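Local coordinates for yuaD protein (Bacillus subtilis, PDB 1ORU), which is of unknown function but carries a MOSC domain, whose family is thought to bind molybdenum and pyridoxal phosphate and may serve metal-sulfur cluster biosynthesis, at residues A[36-50]-A[59-71]. Numbering follows the deposited sequence.
With SO4 (sulfate ion), chain C.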
ATOM      1  N   GLY A  36      13.092   2.705  -0.363  1.00 15.72           N
ATOM      2  CA  GLY A  36      13.017   4.144  -0.540  1.00 16.45           C
ATOM      3  C   GLY A  36      12.920   4.526  -2.007  1.00 16.64           C
ATOM      4  O   GLY A  36      12.514   5.644  -2.344  1.00 16.55           O
ATOM      5  N   GLY A  37      13.303   3.603  -2.886  1.00 16.76           N
ATOM      6  CA  GLY A  37      13.230   3.866  -4.313  1.00 16.00           C
ATOM      7  C   GLY A  37      14.558   3.715  -5.036  1.00 18.17           C
ATOM      8  O   GLY A  37      15.346   2.814  -4.732  1.00 17.36           O
ATOM      9  N   ILE A  38      14.799   4.609  -5.992  1.00 16.24           N
ATOM     10  CA  ILE A  38      16.028   4.613  -6.789  1.00 17.26           C
ATOM     11  C   ILE A  38      17.028   5.623  -6.222  1.00 18.77           C
ATOM     12  O   ILE A  38      16.792   6.830  -6.277  1.00 19.51           O
ATOM     13  CB  ILE A  38      15.726   5.022  -8.248  1.00 17.26           C
ATOM     14  CG1 ILE A  38      14.739   4.039  -8.876  1.00 17.01           C
ATOM     15  CG2 ILE A  38      17.018   5.084  -9.053  1.00 17.89           C
ATOM     16  CD1 ILE A  38      14.044   4.598 -10.095  1.00 18.96           C
ATOM     17  N   PRO A  39      18.159   5.148  -5.679  1.00 20.66           N
ATOM     18  CA  PRO A  39      19.133   6.098  -5.131  1.00 22.07           C
ATOM     19  C   PRO A  39      19.493   7.167  -6.163  1.00 23.65           C
ATOM     20  O   PRO A  39      19.750   6.859  -7.331  1.00 21.74           O
ATOM     21  CB  PRO A  39      20.318   5.204  -4.778  1.00 24.24           C
ATOM     22  CG  PRO A  39      19.652   3.914  -4.396  1.00 23.74           C
ATOM     23  CD  PRO A  39      18.617   3.760  -5.491  1.00 21.77           C
ATOM     24  N   GLY A  40      19.487   8.425  -5.733  1.00 25.10           N
ATOM     25  CA  GLY A  40      19.821   9.513  -6.634  1.00 26.20           C
ATOM     26  C   GLY A  40      18.635  10.036  -7.420  1.00 26.21           C
ATOM     27  O   GLY A  40      18.741  11.047  -8.115  1.00 27.76           O
ATOM     28  N   ASP A  41      17.502   9.350  -7.313  1.00 23.63           N
ATOM     29  CA  ASP A  41      16.291   9.757  -8.018  1.00 22.74           C
ATOM     30  C   ASP A  41      15.539  10.832  -7.242  1.00 22.62           C
ATOM     31  O   ASP A  41      15.640  10.906  -6.016  1.00 23.69           O
ATOM     32  CB  ASP A  41      15.364   8.562  -8.210  1.00 22.20           C
ATOM     33  CG  ASP A  41      14.096   8.933  -8.938  1.00 21.56           C
ATOM     34  OD1 ASP A  41      14.161   9.138 -10.166  1.00 22.17           O
ATOM     35  OD2 ASP A  41      13.035   9.035  -8.282  1.00 22.02           O
ATOM     36  N   LEU A  42      14.767  11.639  -7.965  1.00 22.31           N
ATOM     37  CA  LEU A  42      13.981  12.721  -7.379  1.00 23.76           C
ATOM     38  C   LEU A  42      12.978  12.271  -6.319  1.00 25.38           C
ATOM     39  O   LEU A  42      12.670  13.028  -5.398  1.00 25.44           O
ATOM     40  CB  LEU A  42      13.228  13.472  -8.479  1.00 23.95           C
ATOM     41  CG  LEU A  42      12.298  14.617  -8.060  1.00 25.11           C
ATOM     42  CD1 LEU A  42      13.094  15.710  -7.339  1.00 24.66           C
ATOM     43  CD2 LEU A  42      11.614  15.182  -9.298  1.00 25.32           C
ATOM     44  N   HIS A  43      12.460  11.052  -6.446  1.00 24.27           N
ATOM     45  CA  HIS A  43      11.486  10.563  -5.479  1.00 25.97           C
ATOM     46  C   HIS A  43      12.010   9.509  -4.512  1.00 26.24           C
ATOM     47  O   HIS A  43      11.225   8.772  -3.909  1.00 27.81           O
ATOM     48  CB  HIS A  43      10.252  10.028  -6.203  1.00 28.79           C
ATOM     49  CG  HIS A  43       9.533  11.067  -7.002  1.00 32.87           C
ATOM     50  ND1 HIS A  43       9.747  11.248  -8.352  1.00 34.35           N
ATOM     51  CD2 HIS A  43       8.641  12.015  -6.633  1.00 34.41           C
ATOM     52  CE1 HIS A  43       9.017  12.263  -8.780  1.00 35.15           C
ATOM     53  NE2 HIS A  43       8.336  12.747  -7.755  1.00 35.28           N
ATOM     54  N   PHE A  44      13.329   9.451  -4.348  1.00 24.81           N
ATOM     55  CA  PHE A  44      13.953   8.488  -3.445  1.00 25.76           C
ATOM     56  C   PHE A  44      13.859   8.941  -1.993  1.00 27.13           C
ATOM     57  O   PHE A  44      13.999  10.129  -1.699  1.00 27.16           O
ATOM     58  CB  PHE A  44      15.428   8.304  -3.804  1.00 25.69           C
ATOM     59  CG  PHE A  44      16.161   7.359  -2.892  1.00 26.97           C
ATOM     60  CD1 PHE A  44      15.874   5.997  -2.903  1.00 26.08           C
ATOM     61  CD2 PHE A  44      17.134   7.831  -2.015  1.00 27.78           C
ATOM     62  CE1 PHE A  44      16.541   5.116  -2.053  1.00 26.22           C
ATOM     63  CE2 PHE A  44      17.809   6.957  -1.158  1.00 29.84           C
ATOM     64  CZ  PHE A  44      17.510   5.596  -1.177  1.00 28.34           C
ATOM     65  N   GLY A  45      13.628   7.994  -1.086  1.00 24.99           N
ATOM     66  CA  GLY A  45      13.563   8.349   0.316  1.00 24.51           C
ATOM     67  C   GLY A  45      12.479   7.687   1.138  1.00 23.87           C
ATOM     68  O   GLY A  45      11.476   7.205   0.612  1.00 23.13           O
ATOM     69  N   LEU A  46      12.700   7.678   2.447  1.00 25.76           N
ATOM     70  CA  LEU A  46      11.764   7.107   3.407  1.00 26.25           C
ATOM     71  C   LEU A  46      10.547   8.020   3.516  1.00 25.53           C
ATOM     72  O   LEU A  46       9.422   7.556   3.693  1.00 24.24           O
ATOM     73  CB  LEU A  46      12.435   6.989   4.783  1.00 28.59           C
ATOM     74  CG  LEU A  46      11.559   6.628   5.989  1.00 29.45           C
ATOM     75  CD1 LEU A  46      11.061   5.197   5.851  1.00 30.55           C
ATOM     76  CD2 LEU A  46      12.357   6.791   7.276  1.00 28.51           C
ATOM     77  N   THR A  47      10.779   9.324   3.402  1.00 24.58           N
ATOM     78  CA  THR A  47       9.700  10.288   3.523  1.00 23.58           C
ATOM     79  C   THR A  47       9.584  11.240   2.341  1.00 23.79           C
ATOM     80  O   THR A  47      10.448  11.282   1.462  1.00 23.53           O
ATOM     81  CB  THR A  47       9.872  11.139   4.790  1.00 24.71           C
ATOM     82  OG1 THR A  47      11.057  11.936   4.668  1.00 25.51           O
ATOM     83  CG2 THR A  47      10.001  10.246   6.023  1.00 23.86           C
ATOM     84  N   LYS A  48       8.498  12.003   2.338  1.00 24.28           N
ATOM     85  CA  LYS A  48       8.233  12.995   1.307  1.00 24.29           C
ATOM     86  C   LYS A  48       7.358  14.073   1.936  1.00 25.31           C
ATOM     87  O   LYS A  48       6.830  13.890   3.037  1.00 24.23           O
ATOM     88  CB  LYS A  48       7.491  12.372   0.124  1.00 25.39           C
ATOM     89  CG  LYS A  48       6.101  11.857   0.464  1.00 27.41           C
ATOM     90  CD  LYS A  48       5.252  11.686  -0.784  1.00 28.27           C
ATOM     91  CE  LYS A  48       4.941  13.041  -1.407  1.00 29.89           C
ATOM     92  NZ  LYS A  48       4.080  12.930  -2.610  1.00 29.48           N
ATOM     93  N   LYS A  49       7.214  15.200   1.247  1.00 25.26           N
ATOM     94  CA  LYS A  49       6.376  16.284   1.740  1.00 26.34           C
ATOM     95  C   LYS A  49       4.994  16.119   1.119  1.00 25.76           C
ATOM     96  O   LYS A  49       4.871  15.864  -0.077  1.00 25.52           O
ATOM     97  CB  LYS A  49       6.978  17.635   1.352  1.00 29.28           C
ATOM     98  CG  LYS A  49       8.361  17.863   1.935  1.00 32.14           C
ATOM     99  CD  LYS A  49       8.993  19.133   1.389  1.00 37.76           C
ATOM    100  CE  LYS A  49      10.431  19.277   1.872  1.00 41.05           C
ATOM    101  NZ  LYS A  49      11.113  20.467   1.283  1.00 43.37           N
ATOM    102  N   ALA A  50       3.957  16.251   1.940  1.00 23.96           N
ATOM    103  CA  ALA A  50       2.587  16.102   1.467  1.00 24.16           C
ATOM    104  C   ALA A  50       2.222  17.196   0.471  1.00 24.01           C
ATOM    105  O   ALA A  50       2.687  18.331   0.574  1.00 24.66           O
ATOM    106  CB  ALA A  50       1.617  16.126   2.647  1.00 24.60           C
ATOM    107  N   ARG A  59      -0.220  20.796   3.471  0.50 27.85           N
ATOM    108  CA  ARG A  59       0.821  20.864   2.456  0.50 28.98           C
ATOM    109  C   ARG A  59       2.182  21.028   3.131  0.50 27.92           C
ATOM    110  O   ARG A  59       2.343  21.855   4.028  0.48 28.47           O
ATOM    111  CB  ARG A  59       0.553  22.041   1.510  0.50 30.92           C
ATOM    112  CG  ARG A  59       1.569  22.199   0.387  0.47 33.03           C
ATOM    113  CD  ARG A  59       1.170  23.319  -0.568  0.47 35.18           C
ATOM    114  NE  ARG A  59      -0.054  23.008  -1.300  0.50 37.07           N
ATOM    115  CZ  ARG A  59      -0.159  22.035  -2.202  0.50 37.94           C
ATOM    116  NH1 ARG A  59       0.891  21.277  -2.487  0.54 38.52           N
ATOM    117  NH2 ARG A  59      -1.314  21.817  -2.815  0.49 38.66           N
ATOM    118  N   GLY A  60       3.152  20.221   2.708  1.00 27.75           N
ATOM    119  CA  GLY A  60       4.485  20.295   3.280  1.00 25.60           C
ATOM    120  C   GLY A  60       4.752  19.382   4.466  1.00 25.79           C
ATOM    121  O   GLY A  60       5.896  19.251   4.906  1.00 24.85           O
ATOM    122  N   THR A  61       3.704  18.756   4.993  1.00 24.52           N
ATOM    123  CA  THR A  61       3.845  17.853   6.133  1.00 23.23           C
ATOM    124  C   THR A  61       4.707  16.659   5.738  1.00 23.18           C
ATOM    125  O   THR A  61       4.500  16.077   4.678  1.00 22.79           O
ATOM    126  CB  THR A  61       2.468  17.314   6.593  1.00 24.06           C
ATOM    127  OG1 THR A  61       1.611  18.411   6.936  1.00 23.69           O
ATOM    128  CG2 THR A  61       2.628  16.399   7.811  1.00 23.69           C
ATOM    129  N   GLU A  62       5.668  16.292   6.580  1.00 22.24           N
ATOM    130  CA  GLU A  62       6.514  15.145   6.272  1.00 24.57           C
ATOM    131  C   GLU A  62       5.748  13.855   6.542  1.00 23.11           C
ATOM    132  O   GLU A  62       5.257  13.628   7.651  1.00 19.93           O
ATOM    133  CB  GLU A  62       7.800  15.158   7.103  1.00 27.58           C
ATOM    134  CG  GLU A  62       8.741  14.009   6.757  1.00 32.20           C
ATOM    135  CD  GLU A  62      10.084  14.098   7.459  1.00 35.75           C
ATOM    136  OE1 GLU A  62      10.118  14.064   8.704  1.00 37.61           O
ATOM    137  OE2 GLU A  62      11.114  14.201   6.760  1.00 40.54           O
ATOM    138  N   ILE A  63       5.643  13.022   5.512  1.00 20.81           N
ATOM    139  CA  ILE A  63       4.936  11.751   5.608  1.00 17.69           C
ATOM    140  C   ILE A  63       5.757  10.665   4.935  1.00 17.29           C
ATOM    141  O   ILE A  63       6.744  10.946   4.252  1.00 18.09           O
ATOM    142  CB  ILE A  63       3.556  11.806   4.904  1.00 17.14           C
ATOM    143  CG1 ILE A  63       3.735  12.175   3.428  1.00 16.82           C
ATOM    144  CG2 ILE A  63       2.640  12.800   5.612  1.00 17.26           C
ATOM    145  CD1 ILE A  63       2.439  12.285   2.656  1.00 17.23           C
ATOM    146  N   PHE A  64       5.342   9.420   5.134  1.00 15.68           N
ATOM    147  CA  PHE A  64       6.028   8.289   4.533  1.00 16.00           C
ATOM    148  C   PHE A  64       5.959   8.414   3.009  1.00 15.88           C
ATOM    149  O   PHE A  64       4.939   8.833   2.467  1.00 17.39           O
ATOM    150  CB  PHE A  64       5.359   6.983   4.961  1.00 14.68           C
ATOM    151  CG  PHE A  64       5.895   5.785   4.255  1.00 17.12           C
ATOM    152  CD1 PHE A  64       7.168   5.305   4.546  1.00 17.14           C
ATOM    153  CD2 PHE A  64       5.146   5.157   3.265  1.00 17.52           C
ATOM    154  CE1 PHE A  64       7.693   4.213   3.858  1.00 18.69           C
ATOM    155  CE2 PHE A  64       5.662   4.064   2.569  1.00 20.15           C
ATOM    156  CZ  PHE A  64       6.939   3.593   2.868  1.00 19.03           C
ATOM    157  N   ASN A  65       7.037   8.038   2.327  1.00 19.00           N
ATOM    158  CA  ASN A  65       7.077   8.117   0.868  1.00 19.15           C
ATOM    159  C   ASN A  65       6.522   6.855   0.213  1.00 18.99           C
ATOM    160  O   ASN A  65       7.229   5.869  -0.002  1.00 21.29           O
ATOM    161  CB  ASN A  65       8.505   8.381   0.390  1.00 20.49           C
ATOM    162  CG  ASN A  65       8.612   8.435  -1.125  1.00 20.41           C
ATOM    163  OD1 ASN A  65       7.630   8.700  -1.821  1.00 22.47           O
ATOM    164  ND2 ASN A  65       9.809   8.193  -1.640  1.00 21.22           N
ATOM    165  N   ARG A  66       5.242   6.918  -0.113  1.00 18.61           N
ATOM    166  CA  ARG A  66       4.507   5.824  -0.725  1.00 18.77           C
ATOM    167  C   ARG A  66       4.720   5.730  -2.240  1.00 19.62           C
ATOM    168  O   ARG A  66       4.606   4.657  -2.829  1.00 19.92           O
ATOM    169  CB  ARG A  66       3.030   6.037  -0.426  1.00 20.30           C
ATOM    170  CG  ARG A  66       2.106   5.006  -0.979  1.00 19.30           C
ATOM    171  CD  ARG A  66       0.682   5.520  -0.922  1.00 19.25           C
ATOM    172  NE  ARG A  66      -0.263   4.442  -1.169  1.00 18.96           N
ATOM    173  CZ  ARG A  66      -1.463   4.605  -1.712  1.00 19.76           C
ATOM    174  NH1 ARG A  66      -1.866   5.815  -2.074  1.00 18.65           N
ATOM    175  NH2 ARG A  66      -2.260   3.557  -1.879  1.00 16.57           N
ATOM    176  N   ARG A  67       5.024   6.861  -2.866  1.00 18.56           N
ATOM    177  CA  ARG A  67       5.227   6.914  -4.309  1.00 17.73           C
ATOM    178  C   ARG A  67       6.716   6.866  -4.659  1.00 18.05           C
ATOM    179  O   ARG A  67       7.287   7.843  -5.152  1.00 18.25           O
ATOM    180  CB  ARG A  67       4.578   8.191  -4.852  1.00 18.61           C
ATOM    181  CG  ARG A  67       3.063   8.247  -4.622  1.00 18.55           C
ATOM    182  CD  ARG A  67       2.516   9.663  -4.793  1.00 18.95           C
ATOM    183  NE  ARG A  67       2.833  10.197  -6.113  1.00 19.67           N
ATOM    184  CZ  ARG A  67       2.133   9.948  -7.216  1.00 21.09           C
ATOM    185  NH1 ARG A  67       1.054   9.178  -7.165  1.00 19.42           N
ATOM    186  NH2 ARG A  67       2.536  10.445  -8.380  1.00 20.81           N
ATOM    187  N   GLN A  68       7.336   5.717  -4.408  1.00 15.61           N
ATOM    188  CA  GLN A  68       8.763   5.530  -4.663  1.00 15.77           C
ATOM    189  C   GLN A  68       9.128   5.254  -6.113  1.00 15.01           C
ATOM    190  O   GLN A  68      10.147   5.735  -6.596  1.00 16.24           O
ATOM    191  CB  GLN A  68       9.296   4.394  -3.789  1.00 14.27           C
ATOM    192  CG  GLN A  68       9.307   4.732  -2.313  1.00 15.15           C
ATOM    193  CD  GLN A  68       9.584   3.525  -1.439  1.00 14.29           C
ATOM    194  OE1 GLN A  68      10.218   2.565  -1.872  1.00 16.18           O
ATOM    195  NE2 GLN A  68       9.121   3.575  -0.197  1.00 14.71           N
ATOM    196  N   ILE A  69       8.299   4.477  -6.803  1.00 14.73           N
ATOM    197  CA  ILE A  69       8.563   4.123  -8.196  1.00 14.12           C
ATOM    198  C   ILE A  69       7.307   4.331  -9.030  1.00 14.88           C
ATOM    199  O   ILE A  69       6.216   3.920  -8.636  1.00 14.96           O
ATOM    200  CB  ILE A  69       8.986   2.634  -8.323  1.00 14.69           C
ATOM    201  CG1 ILE A  69      10.234   2.359  -7.476  1.00 17.57           C
ATOM    202  CG2 ILE A  69       9.257   2.289  -9.784  1.00 16.23           C
ATOM    203  CD1 ILE A  69      11.500   3.044  -7.984  1.00 19.42           C
ATOM    204  N   SER A  70       7.465   4.970 -10.183  1.00 14.42           N
ATOM    205  CA  SER A  70       6.341   5.227 -11.069  1.00 15.35           C
ATOM    206  C   SER A  70       6.441   4.328 -12.291  1.00 14.16           C
ATOM    207  O   SER A  70       7.500   4.245 -12.916  1.00 13.65           O
ATOM    208  CB  SER A  70       6.347   6.694 -11.501  1.00 19.91           C
ATOM    209  OG  SER A  70       5.289   6.955 -12.398  1.00 26.40           O
ATOM    210  N   ILE A  71       5.342   3.653 -12.626  1.00 12.42           N
ATOM    211  CA  ILE A  71       5.322   2.753 -13.776  1.00 13.48           C
ATOM    212  C   ILE A  71       4.192   3.059 -14.762  1.00 13.08           C
ATOM    213  O   ILE A  71       3.069   3.363 -14.359  1.00 12.09           O
ATOM    214  CB  ILE A  71       5.144   1.276 -13.343  1.00 13.66           C
ATOM    215  CG1 ILE A  71       6.173   0.903 -12.275  1.00 16.34           C
ATOM    216  CG2 ILE A  71       5.278   0.361 -14.558  1.00 12.52           C
ATOM    217  CD1 ILE A  71       6.056  -0.541 -11.809  1.00 18.75           C
TER
HETATM  218  S   SO4 C 501       4.489  14.767  -5.871  1.00 55.37           S
HETATM  219  O1  SO4 C 501       5.676  13.979  -6.289  1.00 49.03           O
HETATM  220  O2  SO4 C 501       3.263  14.001  -6.184  1.00 48.50           O
HETATM  221  O3  SO4 C 501       4.549  15.041  -4.414  1.00 49.16           O
HETATM  222  O4  SO4 C 501       4.481  16.058  -6.603  1.00 49.76           O
HETATM  223  O   HOH W   1      10.789   0.651   0.161  1.00 21.22           O
HETATM  224  O   HOH W   2      12.929   6.811  -6.347  1.00 17.97           O
HETATM  225  O   HOH W   3      10.168   8.204  -8.689  1.00 31.85           O
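K48 and I63 form the hydrogen-bonded pair of a short antiparallel beta ladder, 47-49 with 62-64, in the MOSC domain; K48 N reaches I63 O at 2.8 Å and I63 N returns to K48 O at 2.9 Å. Past the strands two more backbone hydrogen bonds follow, A50 N to T61 O and G60 N to A50 O. Along K48, CB passes N65 CB; CG, set between the backbone N and carbonyl carbon (chi1 64°), lies 3.8 Å from I63 CG1; CD skirts N65 OD1; the bend at chi3 (-68°) brings NZ to a 2.8 Å hydrogen bond with sulfate O3. NZ also salt-bridges E54. H43 NE2 adds a weak bond to sulfate O1, which lies at the edge of its ring, and R67, itself bonded to N129, flanks the same anion, probably a crystallisation sulfate, here beside the basic side chains of K48 and R67. Beyond the ladder, N65 ties down the incoming loop: its backbone N bonds L46 O, while ND2 bridges two carbonyls, H43 O at 2.7 Å and G45 O at 3.0 Å, which fixes the amide's rotation. Nearer the core, Q68 NE2 bonds N65 O almost straight along the carbonyl, and I69 CD1 meets I38 CG1 at 3.5 Å.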